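Local coordinates for repressor protein (Enterobacteria phage N15, PDB 2HIN) that probably binds operator DNA as a dimeric helix-turn-helix transcription factor, the phage N15 ortholog of lambda Cro, at residues G25-Y28 with Q29-A33. Numbering follows the deposited sequence. Where two conformers were deposited one is given.
Sequences GAVY and QWLQA
Gly25, Ala26, Val27 and Tyr28 each accept a backbone bond from the residue four places on, the i to i+4 ladder of alpha-helix 24-33. This helix follows helix 13-20 across a short turn, an order consistent with the recognition helix of a Cro-type helix-turn-helix. The rungs are regular: Gln29 N lies 3.0 Å from Gly25 O and Gln32 N 2.9 Å from Tyr28 O. Their N-H...O angles widen from 151° at the first two rungs to about 164° at the last two.

Apolar contacts run from the buried Val27 and Trp30 out to Leu31 and the exposed Tyr28. CG2 of Val27 meets the benzo ring of the Trp30 indole, 4.1 Å from CZ3. The other methyl of Val27, CG1, stands opposite the backbone N across the CA-CB bond (chi1 -180°) and is directed to Leu31, 4.5 Å from CD1. That same Leu31 CD1 approaches the Tyr28 ring obliquely, 4.0 Å from Tyr28 CD1, as the two side chains run alongside each other in the same direction. Val13 of helix 13-20 touches Val27, Tyr28 and Leu31, whereas Trp30 reaches across to Leu6 of helix 3-10 and Ile44 of helix 38-47, joining helix 24-33 to the rest of the helical domain.

Carbonyl oxygens also pack against side chains. CG of Gln32 sits 3.3 Å from Tyr28 O. Trp30, whose CG stands anti to the carbonyl carbon, turns one indole face back toward the preceding turn; Ala26 O, already bonded to Trp30 N, lies over the pyrrole side of that face, 3.3 Å from Trp30 CD1.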
ATOM      1  N   GLY A  25      -4.385   2.177  19.454  1.00 10.17           N
ATOM      2  CA  GLY A  25      -3.731   3.432  19.766  1.00 10.61           C
ATOM      3  C   GLY A  25      -3.190   4.137  18.536  1.00 10.22           C
ATOM      4  O   GLY A  25      -3.266   5.355  18.431  1.00 10.52           O
ATOM      5  N   ALA A  26      -2.650   3.374  17.579  1.00 10.40           N
ATOM      6  CA  ALA A  26      -2.173   3.962  16.338  1.00 10.16           C
ATOM      7  C   ALA A  26      -3.308   4.621  15.574  1.00  9.75           C
ATOM      8  O   ALA A  26      -3.130   5.690  15.010  1.00 10.31           O
ATOM      9  CB  ALA A  26      -1.482   2.927  15.459  1.00 12.12           C
ATOM     10  N   VAL A  27      -4.458   3.962  15.501  1.00  9.76           N
ATOM     11  CA  VAL A  27      -5.599   4.549  14.788  1.00  9.61           C
ATOM     12  C   VAL A  27      -6.037   5.864  15.447  1.00  9.00           C
ATOM     13  O   VAL A  27      -6.306   6.849  14.760  1.00  9.19           O
ATOM     14  CB  VAL A  27      -6.763   3.588  14.682  1.00  9.96           C
ATOM     15  CG1 VAL A  27      -7.955   4.228  13.926  1.00 11.74           C
ATOM     16  CG2 VAL A  27      -6.334   2.287  13.939  1.00 12.09           C
ATOM     17  N   TYR A  28      -6.072   5.897  16.787  1.00  8.97           N
ATOM     18  CA  TYR A  28      -6.385   7.160  17.472  1.00  9.54           C
ATOM     19  C   TYR A  28      -5.338   8.227  17.157  1.00  9.60           C
ATOM     20  O   TYR A  28      -5.699   9.381  17.019  1.00  9.80           O
ATOM     21  CB  TYR A  28      -6.535   6.988  18.999  1.00  9.61           C
ATOM     22  CG  TYR A  28      -7.881   6.408  19.354  1.00  9.79           C
ATOM     23  CD1 TYR A  28      -9.035   7.178  19.230  1.00 11.61           C
ATOM     24  CD2 TYR A  28      -8.014   5.106  19.833  1.00 11.12           C
ATOM     25  CE1 TYR A  28     -10.282   6.663  19.560  1.00 12.80           C
ATOM     26  CE2 TYR A  28      -9.251   4.571  20.156  1.00 11.08           C
ATOM     27  CZ  TYR A  28     -10.391   5.365  20.013  1.00 11.84           C
ATOM     28  OH  TYR A  28     -11.637   4.863  20.343  1.00 14.02           O
ATOM     29  N   GLN A  29      -4.064   7.858  17.037  0.50  9.78           N
ATOM     30  CA  GLN A  29      -3.075   8.866  16.682  0.50 10.10           C
ATOM     31  C   GLN A  29      -3.227   9.359  15.241  0.50  9.93           C
ATOM     32  O   GLN A  29      -2.922  10.512  14.952  0.50  9.36           O
ATOM     33  CB  GLN A  29      -1.668   8.392  16.997  0.50 10.71           C
ATOM     34  CG  GLN A  29      -1.489   8.262  18.501  0.50 12.33           C
ATOM     35  CD  GLN A  29      -0.091   7.979  18.937  0.50 12.23           C
ATOM     36  OE1 GLN A  29       0.348   6.832  18.934  0.50 18.72           O
ATOM     37  NE2 GLN A  29       0.616   9.004  19.375  0.50 12.94           N
ATOM     38  N   TRP A  30      -3.714   8.516  14.334  1.00  9.09           N
ATOM     39  CA  TRP A  30      -4.052   8.993  12.981  1.00  9.23           C
ATOM     40  C   TRP A  30      -5.212   9.987  13.030  1.00  9.35           C
ATOM     41  O   TRP A  30      -5.179  11.016  12.377  1.00  9.47           O
ATOM     42  CB  TRP A  30      -4.393   7.836  12.034  1.00  9.82           C
ATOM     43  CG  TRP A  30      -3.302   6.820  11.869  1.00  9.59           C
ATOM     44  CD1 TRP A  30      -1.985   6.954  12.176  1.00 11.09           C
ATOM     45  CD2 TRP A  30      -3.472   5.491  11.380  1.00  9.82           C
ATOM     46  NE1 TRP A  30      -1.329   5.794  11.880  1.00 12.05           N
ATOM     47  CE2 TRP A  30      -2.219   4.877  11.385  1.00 11.05           C
ATOM     48  CE3 TRP A  30      -4.575   4.766  10.920  1.00 11.18           C
ATOM     49  CZ2 TRP A  30      -2.034   3.556  10.960  1.00 11.74           C
ATOM     50  CZ3 TRP A  30      -4.381   3.451  10.495  1.00 11.56           C
ATOM     51  CH2 TRP A  30      -3.126   2.879  10.529  1.00 12.03           C
ATOM     52  N   LEU A  31      -6.232   9.663  13.818  1.00  9.19           N
ATOM     53  CA  LEU A  31      -7.375  10.578  13.989  1.00  9.14           C
ATOM     54  C   LEU A  31      -6.890  11.911  14.523  1.00  9.59           C
ATOM     55  O   LEU A  31      -7.246  12.972  14.004  1.00  9.63           O
ATOM     56  CB  LEU A  31      -8.417   9.954  14.938  1.00  9.42           C
ATOM     57  CG  LEU A  31      -9.233   8.805  14.318  1.00 10.31           C
ATOM     58  CD1 LEU A  31      -9.919   7.963  15.398  1.00 12.13           C
ATOM     59  CD2 LEU A  31     -10.285   9.349  13.345  1.00 11.75           C
ATOM     60  N   GLN A  32      -6.072  11.860  15.569  1.00  9.45           N
ATOM     61  CA  GLN A  32      -5.571  13.089  16.183  1.00  9.72           C
ATOM     62  C   GLN A  32      -4.710  13.898  15.222  1.00  9.89           C
ATOM     63  O   GLN A  32      -4.700  15.119  15.280  1.00 11.18           O
ATOM     64  CB  GLN A  32      -4.714  12.748  17.412  1.00 10.55           C
ATOM     65  CG  GLN A  32      -5.517  12.252  18.615  1.00 10.72           C
ATOM     66  CD  GLN A  32      -6.350  13.330  19.276  1.00 10.95           C
ATOM     67  OE1 GLN A  32      -6.311  14.500  18.891  1.00 11.97           O
ATOM     68  NE2 GLN A  32      -7.107  12.934  20.300  1.00 12.72           N
ATOM     69  N   ALA A  33      -3.951  13.205  14.394  1.00  9.48           N
ATOM     70  CA  ALA A  33      -3.060  13.854  13.425  1.00 10.24           C
ATOM     71  C   ALA A  33      -3.777  14.354  12.209  1.00 10.23           C
ATOM     72  O   ALA A  33      -3.198  15.089  11.400  1.00 11.65           O
ATOM     73  CB  ALA A  33      -2.010  12.834  12.973  1.00 11.23           C
TER